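Side-chain contacts in ABC transporter (Thermotoga maritima, PDB 1JI0), which binds ATP and probably hydrolyses it to power the transport of branched-chain amino acids across the membrane: residues F126-L129 against K130-K134; E95-V98 against Y99-L102; L119-I122 against F123-F126. All blocks are in the same frame, centred on the assembly; numbering follows the deposited sequence.

Contact 1 (F126-L129 against K130-K134); sequences FPRL and KERLK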
loop_
_atom_site.group_PDB
_atom_site.type_symbol
_atom_site.label_atom_id
_atom_site.label_comp_id
_atom_site.label_asym_id
_atom_site.label_seq_id
_atom_site.Cartn_x
_atom_site.Cartn_y
_atom_site.Cartn_z
ATOM N N PHE A 126 11.491 11.769 -5.590
ATOM C CA PHE A 126 11.417 11.355 -6.987
ATOM C C PHE A 126 12.059 12.360 -7.934
ATOM O O PHE A 126 11.366 13.041 -8.691
ATOM C CB PHE A 126 9.957 11.162 -7.396
ATOM C CG PHE A 126 9.208 10.195 -6.533
ATOM C CD1 PHE A 126 9.515 8.840 -6.556
ATOM C CD2 PHE A 126 8.190 10.639 -5.698
ATOM C CE1 PHE A 126 8.815 7.942 -5.759
ATOM C CE2 PHE A 126 7.487 9.749 -4.898
ATOM C CZ PHE A 126 7.800 8.398 -4.930
ATOM N N PRO A 127 13.395 12.462 -7.910
ATOM C CA PRO A 127 14.100 13.401 -8.788
ATOM C C PRO A 127 13.657 13.277 -10.248
ATOM O O PRO A 127 13.407 14.282 -10.919
ATOM C CB PRO A 127 15.562 13.011 -8.589
ATOM C CG PRO A 127 15.585 12.593 -7.151
ATOM C CD PRO A 127 14.344 11.736 -7.049
ATOM N N ARG A 128 13.562 12.040 -10.727
ATOM C CA ARG A 128 13.156 11.765 -12.100
ATOM C C ARG A 128 11.797 12.364 -12.454
ATOM O O ARG A 128 11.544 12.717 -13.606
ATOM C CB ARG A 128 13.117 10.257 -12.340
ATOM C CG ARG A 128 14.475 9.583 -12.327
ATOM C CD ARG A 128 15.389 10.203 -13.366
ATOM N NE ARG A 128 16.490 9.315 -13.731
ATOM C CZ ARG A 128 16.329 8.136 -14.325
ATOM N NH1 ARG A 128 15.109 7.702 -14.621
ATOM N NH2 ARG A 128 17.390 7.397 -14.633
ATOM N N LEU A 129 10.918 12.465 -11.465
ATOM C CA LEU A 129 9.593 13.022 -11.699
ATOM C C LEU A 129 9.685 14.535 -11.876
ATOM O O LEU A 129 9.052 15.095 -12.766
ATOM C CB LEU A 129 8.659 12.669 -10.536
ATOM C CG LEU A 129 7.480 11.739 -10.847
ATOM C CD1 LEU A 129 7.934 10.553 -11.672
ATOM C CD2 LEU A 129 6.848 11.279 -9.543
ATOM N N LYS A 130 10.475 15.193 -11.032
ATOM C CA LYS A 130 10.643 16.639 -11.130
ATOM C C LYS A 130 11.382 16.952 -12.425
ATOM O O LYS A 130 11.307 18.060 -12.953
ATOM C CB LYS A 130 11.438 17.172 -9.938
ATOM C CG LYS A 130 11.731 18.663 -10.013
ATOM C CD LYS A 130 12.386 19.164 -8.739
ATOM C CE LYS A 130 12.639 20.661 -8.794
ATOM N NZ LYS A 130 13.212 21.185 -7.521
ATOM N N GLU A 131 12.099 15.955 -12.929
ATOM C CA GLU A 131 12.845 16.094 -14.170
ATOM C C GLU A 131 11.864 16.155 -15.336
ATOM O O GLU A 131 12.216 16.589 -16.431
ATOM C CB GLU A 131 13.796 14.898 -14.343
ATOM C CG GLU A 131 14.435 14.775 -15.726
ATOM C CD GLU A 131 15.448 13.635 -15.821
ATOM O OE1 GLU A 131 15.989 13.413 -16.926
ATOM O OE2 GLU A 131 15.710 12.965 -14.796
ATOM N N ARG A 132 10.629 15.727 -15.094
ATOM C CA ARG A 132 9.610 15.718 -16.136
ATOM C C ARG A 132 8.289 16.279 -15.617
ATOM O O ARG A 132 7.216 15.789 -15.958
ATOM C CB ARG A 132 9.411 14.287 -16.637
ATOM C CG ARG A 132 10.708 13.590 -17.021
ATOM C CD ARG A 132 10.472 12.131 -17.385
ATOM N NE ARG A 132 11.708 11.440 -17.747
ATOM C CZ ARG A 132 12.724 11.228 -16.915
ATOM N NH1 ARG A 132 12.662 11.652 -15.658
ATOM N NH2 ARG A 132 13.805 10.587 -17.339
ATOM N N LEU A 133 8.386 17.325 -14.804
ATOM C CA LEU A 133 7.222 17.966 -14.202
ATOM C C LEU A 133 6.192 18.493 -15.204
ATOM O O LEU A 133 4.995 18.267 -15.045
ATOM C CB LEU A 133 7.689 19.104 -13.290
ATOM C CG LEU A 133 6.667 19.769 -12.372
ATOM C CD1 LEU A 133 6.046 18.735 -11.438
ATOM C CD2 LEU A 133 7.354 20.849 -11.567
ATOM N N LYS A 134 6.656 19.192 -16.234
ATOM C CA LYS A 134 5.762 19.756 -17.245
ATOM C C LYS A 134 5.361 18.731 -18.299
ATOM O O LYS A 134 4.506 18.997 -19.141
ATOM C CB LYS A 134 6.431 20.958 -17.922
ATOM C CG LYS A 134 6.813 22.066 -16.951
ATOM C CD LYS A 134 7.756 23.077 -17.586
ATOM C CE LYS A 134 8.277 24.054 -16.541
ATOM N NZ LYS A 134 9.327 24.966 -17.085
#

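Contact 2 (E95-V98 against Y99-L102); sequences ELTV and YENL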
loop_
_atom_site.group_PDB
_atom_site.type_symbol
_atom_site.label_atom_id
_atom_site.label_comp_id
_atom_site.label_asym_id
_atom_site.label_seq_id
_atom_site.Cartn_x
_atom_site.Cartn_y
_atom_site.Cartn_z
ATOM N N GLU A 95 -3.267 11.942 -19.873
ATOM C CA GLU A 95 -3.631 13.209 -20.507
ATOM C C GLU A 95 -3.235 14.419 -19.664
ATOM O O GLU A 95 -3.270 15.553 -20.136
ATOM C CB GLU A 95 -5.140 13.252 -20.792
ATOM C CG GLU A 95 -6.017 13.161 -19.550
ATOM C CD GLU A 95 -6.338 11.733 -19.148
ATOM O OE1 GLU A 95 -5.428 10.877 -19.187
ATOM O OE2 GLU A 95 -7.505 11.471 -18.781
ATOM N N LEU A 96 -2.875 14.179 -18.410
ATOM C CA LEU A 96 -2.460 15.255 -17.518
ATOM C C LEU A 96 -0.962 15.128 -17.316
ATOM O O LEU A 96 -0.428 14.020 -17.291
ATOM C CB LEU A 96 -3.175 15.142 -16.170
ATOM C CG LEU A 96 -4.540 15.814 -16.004
ATOM C CD1 LEU A 96 -5.392 15.640 -17.248
ATOM C CD2 LEU A 96 -5.219 15.227 -14.781
ATOM N N THR A 97 -0.270 16.247 -17.180
ATOM C CA THR A 97 1.169 16.118 -16.982
ATOM C C THR A 97 1.509 15.724 -15.543
ATOM O O THR A 97 0.664 15.685 -14.658
ATOM C CB THR A 97 1.821 17.458 -17.325
ATOM O OG1 THR A 97 2.420 18.000 -16.145
ATOM C CG2 THR A 97 0.762 18.440 -17.836
ATOM N N VAL A 98 2.795 15.385 -15.335
ATOM C CA VAL A 98 3.230 14.984 -14.001
ATOM C C VAL A 98 2.737 15.958 -12.929
ATOM O O VAL A 98 2.205 15.569 -11.897
ATOM C CB VAL A 98 4.758 14.932 -13.994
ATOM C CG1 VAL A 98 5.279 15.126 -12.571
ATOM C CG2 VAL A 98 5.236 13.593 -14.522
ATOM N N TYR A 99 2.893 17.257 -13.151
ATOM C CA TYR A 99 2.473 18.240 -12.162
ATOM C C TYR A 99 0.993 18.118 -11.788
ATOM O O TYR A 99 0.634 18.119 -10.610
ATOM C CB TYR A 99 2.749 19.654 -12.676
ATOM C CG TYR A 99 2.336 20.729 -11.701
ATOM C CD1 TYR A 99 3.073 20.971 -10.546
ATOM C CD2 TYR A 99 1.188 21.488 -11.920
ATOM C CE1 TYR A 99 2.676 21.944 -9.628
ATOM C CE2 TYR A 99 0.783 22.459 -11.011
ATOM C CZ TYR A 99 1.528 22.682 -9.869
ATOM O OH TYR A 99 1.112 23.634 -8.965
ATOM N N GLU A 100 0.133 18.016 -12.795
ATOM C CA GLU A 100 -1.299 17.909 -12.552
ATOM C C GLU A 100 -1.658 16.635 -11.792
ATOM O O GLU A 100 -2.514 16.663 -10.904
ATOM C CB GLU A 100 -2.064 17.988 -13.881
ATOM C CG GLU A 100 -2.071 19.399 -14.490
ATOM C CD GLU A 100 -2.622 19.449 -15.909
ATOM O OE1 GLU A 100 -2.031 18.813 -16.815
ATOM O OE2 GLU A 100 -3.652 20.133 -16.117
ATOM N N ASN A 101 -1.012 15.523 -12.134
ATOM C CA ASN A 101 -1.289 14.269 -11.446
ATOM C C ASN A 101 -0.949 14.380 -9.958
ATOM O O ASN A 101 -1.709 13.914 -9.114
ATOM C CB ASN A 101 -0.510 13.107 -12.073
ATOM C CG ASN A 101 -1.202 12.526 -13.293
ATOM O OD1 ASN A 101 -1.004 12.986 -14.419
ATOM N ND2 ASN A 101 -2.024 11.507 -13.074
ATOM N N LEU A 102 0.187 14.996 -9.633
ATOM C CA LEU A 102 0.569 15.154 -8.232
ATOM C C LEU A 102 -0.423 16.037 -7.492
ATOM O O LEU A 102 -0.905 15.691 -6.410
ATOM C CB LEU A 102 1.959 15.793 -8.090
ATOM C CG LEU A 102 3.242 14.969 -8.217
ATOM C CD1 LEU A 102 3.183 13.745 -7.314
ATOM C CD2 LEU A 102 3.426 14.550 -9.638
HETATM O O HOH W 1 -2.977 18.390 -19.768
#

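Contact 3 (L119-I122 against F123-F126); sequences LEWI and FSLF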
loop_
_atom_site.group_PDB
_atom_site.type_symbol
_atom_site.label_atom_id
_atom_site.label_comp_id
_atom_site.label_asym_id
_atom_site.label_seq_id
_atom_site.Cartn_x
_atom_site.Cartn_y
_atom_site.Cartn_z
ATOM N N LEU A 119 5.067 19.043 -1.640
ATOM C CA LEU A 119 5.395 18.971 -3.056
ATOM C C LEU A 119 6.909 18.933 -3.247
ATOM O O LEU A 119 7.417 18.192 -4.090
ATOM C CB LEU A 119 4.798 20.165 -3.811
ATOM C CG LEU A 119 4.997 20.153 -5.334
ATOM C CD1 LEU A 119 4.519 18.830 -5.915
ATOM C CD2 LEU A 119 4.242 21.315 -5.959
ATOM N N GLU A 120 7.630 19.727 -2.462
ATOM C CA GLU A 120 9.082 19.746 -2.570
ATOM C C GLU A 120 9.672 18.466 -1.988
ATOM O O GLU A 120 10.680 17.962 -2.484
ATOM C CB GLU A 120 9.667 20.978 -1.867
ATOM C CG GLU A 120 9.255 21.151 -0.415
ATOM C CD GLU A 120 9.866 22.394 0.223
ATOM O OE1 GLU A 120 9.556 22.678 1.403
ATOM O OE2 GLU A 120 10.661 23.084 -0.456
ATOM N N TRP A 121 9.039 17.935 -0.945
ATOM C CA TRP A 121 9.519 16.700 -0.336
ATOM C C TRP A 121 9.434 15.565 -1.345
ATOM O O TRP A 121 10.321 14.719 -1.411
ATOM C CB TRP A 121 8.701 16.346 0.910
ATOM C CG TRP A 121 9.052 14.996 1.479
ATOM C CD1 TRP A 121 10.306 14.516 1.750
ATOM C CD2 TRP A 121 8.140 13.944 1.820
ATOM N NE1 TRP A 121 10.229 13.229 2.234
ATOM C CE2 TRP A 121 8.913 12.854 2.287
ATOM C CE3 TRP A 121 6.744 13.814 1.776
ATOM C CZ2 TRP A 121 8.336 11.652 2.705
ATOM C CZ3 TRP A 121 6.171 12.617 2.193
ATOM C CH2 TRP A 121 6.968 11.552 2.652
ATOM N N ILE A 122 8.364 15.554 -2.136
ATOM C CA ILE A 122 8.169 14.525 -3.150
ATOM C C ILE A 122 9.194 14.672 -4.264
ATOM O O ILE A 122 9.522 13.710 -4.960
ATOM C CB ILE A 122 6.745 14.597 -3.745
ATOM C CG1 ILE A 122 5.740 14.083 -2.713
ATOM C CG2 ILE A 122 6.660 13.779 -5.027
ATOM C CD1 ILE A 122 4.314 14.120 -3.182
ATOM N N PHE A 123 9.695 15.891 -4.426
ATOM C CA PHE A 123 10.696 16.182 -5.441
ATOM C C PHE A 123 12.013 15.497 -5.093
ATOM O O PHE A 123 12.675 14.923 -5.963
ATOM C CB PHE A 123 10.893 17.695 -5.552
ATOM C CG PHE A 123 9.780 18.396 -6.282
ATOM C CD1 PHE A 123 9.503 19.738 -6.032
ATOM C CD2 PHE A 123 9.017 17.718 -7.235
ATOM C CE1 PHE A 123 8.482 20.396 -6.718
ATOM C CE2 PHE A 123 7.997 18.367 -7.927
ATOM C CZ PHE A 123 7.729 19.711 -7.667
ATOM N N SER A 124 12.381 15.551 -3.816
ATOM C CA SER A 124 13.610 14.918 -3.360
ATOM C C SER A 124 13.451 13.399 -3.374
ATOM O O SER A 124 14.425 12.669 -3.541
ATOM C CB SER A 124 13.970 15.402 -1.954
ATOM O OG SER A 124 12.925 15.138 -1.040
ATOM N N LEU A 125 12.221 12.924 -3.205
ATOM C CA LEU A 125 11.959 11.489 -3.222
ATOM C C LEU A 125 11.962 10.954 -4.650
ATOM O O LEU A 125 12.383 9.822 -4.898
ATOM C CB LEU A 125 10.601 11.176 -2.585
ATOM C CG LEU A 125 10.419 11.419 -1.089
ATOM C CD1 LEU A 125 8.960 11.219 -0.716
ATOM C CD2 LEU A 125 11.310 10.471 -0.306
ATOM N N PHE A 126 11.491 11.769 -5.590
ATOM C CA PHE A 126 11.417 11.355 -6.987
ATOM C C PHE A 126 12.059 12.360 -7.934
ATOM O O PHE A 126 11.366 13.041 -8.691
ATOM C CB PHE A 126 9.957 11.162 -7.396
ATOM C CG PHE A 126 9.208 10.195 -6.533
ATOM C CD1 PHE A 126 9.515 8.840 -6.556
ATOM C CD2 PHE A 126 8.190 10.639 -5.698
ATOM C CE1 PHE A 126 8.815 7.942 -5.759
ATOM C CE2 PHE A 126 7.487 9.749 -4.898
ATOM C CZ PHE A 126 7.800 8.398 -4.930
#

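Contact 1 (F126-L129 against K130-K134)
Arg-128, Glu-131 and Arg-132 form a salt-bridge network on the short helix 127-130 and the turn that leaves it. The site lies in the helical subdomain of the ABC ATPase fold. Arg-128 runs alongside both of the other side chains and points the same way as each. The carboxylate of Glu-131 stands almost upright to the Arg-128 guanidinium, with 83° between their planes. The two groups therefore do not pair flat, edge to edge. Glu-131 OE2 makes only a long salt bridge to Arg-128 NE, at 3.9 Å, and lies nearer to Arg-128 CD, at 3.1 Å. The same OE2 forms a salt bridge to Arg-132 NH1 at 3.4 Å. One carboxylate oxygen thus serves two arginines. It probably offsets their like charges, which come close where Arg-128 NH1 lies 4.2 Å from Arg-132 NH2.

Arg-132 has CG anti to its carbonyl carbon (chi1 -51°) and runs extended from CG to NE. This carries its guanidinium back toward the previous turn. Arg-128 O sits at the edge of that group, near its plane. NH1 of Arg-132 gives Arg-128 O a bent, weak hydrogen bond of 2.6 Å. The NE of Arg-132 turns to Glu-144, in the LSGGE signature sequence, and forms a salt bridge with it. The buried ring of Phe-126 takes little part here; it packs on Met-147 and Ile-150 of helix 142-154. The backbone closes the turn: Arg-132 N gives Leu-129 O a hydrogen bond of 2.9 Å.

Contact 2 (E95-V98 against Y99-L102)
Thr-97 O accepts a hydrogen bond from Asn-101 N at 3.0 Å and so starts the first turn of helix 98-103. Thr-97 is the N-cap. Before it the chain is extended at Leu-96; after it, Val-98 already has helical backbone angles. Leu-102 N follows with a bond to Val-98 O, although the place of that oxygen is less sure.

The main side-chain grip comes from Glu-100. Its CG is anti to the carbonyl carbon (chi1 -72°), and the chain reaches back past the helix start. There OE1 accepts a nearly straight hydrogen bond from Thr-97 N, 3.1 Å long. The N-H meets OE1 on its anti side, 18° out of the carboxylate plane. A water donates to the same OE1 and to Glu-95 O, which ties the approach loop to the carboxylate.

Thr-97 crosses Glu-100 at about a right angle. The fit is tight, with Thr-97 CG2 only 3.0 Å from Glu-100 OE1. Thr-97 OG1 is hydrogen-bonded to Leu-133 O, in the loop beyond helix 127-130. A valine here would lack that hydroxyl, and Leu-133 O would probably lose one of its ties to the helix start. Leu-96 also crosses Glu-100 squarely, its CB 3.8 Å from Glu-100 CB. Val-98 and Leu-102 lie side by side on the buried face, and both touch Leu-148 of helix 142-154.

Glu-100 is the third residue after the N-cap, and its bond to the N-cap amide is one half of a capping box. The reciprocal bond, from the Thr-97 hydroxyl to Glu-100 N, is absent, since that hydroxyl turns to Leu-133 O. This half box begins a helix of the ABC helical subdomain.

Contact 3 (L119-I122 against F123-F126)
Leu-119 to Leu-125 form the last turns of helix 114-125, and Phe-126 leaves it; Ser-124 N bonds to Glu-120 O, Leu-125 N to Trp-121 O, and Phe-126 N to Ile-122 O. Trp-121 O also accepts from Ser-124 OG at 2.7 Å, on the same face of its carbonyl plane as Leu-125 N. Ser-124 OG reaches it because it lies between its own backbone N and carbonyl carbon (chi1 58°).

Leu-125 CD1 sits over one face of the Trp-121 indole. It makes a CH-pi contact, 3.6 Å from the centre of the six-membered ring and 20° off the ring normal. The ring of Phe-123 folds back over the preceding turn. One of its faces lies above Leu-119 O, and its CZ meets Leu-119 CG at 3.6 Å. Ile-122 CG2 approaches the Phe-126 ring at its edge, in plane, 3.6 Å from CD2.

Ile-122 and Leu-125 both touch Leu-154 of helix 142-154, and Leu-125 also touches Val-181 of helix 172-187. Leu-119 faces helix 98-103. The i to i+4 pairs Leu-119/Phe-123, Trp-121/Leu-125 and Ile-122/Phe-126 are those of an amphipathic helix end packed within the helical subdomain of an ABC ATPase.

All three contacts are local and lie on the same side of the chain's centre, away from the ATP pocket. Contact 3 is mainly apolar, with Leu-119, Ile-122, Leu-125 and Phe-126 against neighbouring helices and Trp-121 and Phe-123 against loops. Contact 1 is mostly surface and charged, and contact 2 is a polar helix start over a buried apolar face. Contacts 1 and 3 share Phe-126, where helix 114-125 ends and helix 127-130 begins. The Lys-130 chain also packs on Phe-123. Contacts 1 and 2 meet at Leu-133, whose backbone also bonds Tyr-99. Contacts 2 and 3 touch more lightly, through Tyr-99 on Leu-119 and Leu-102 on Ile-122. Helix 142-154 packs against all three.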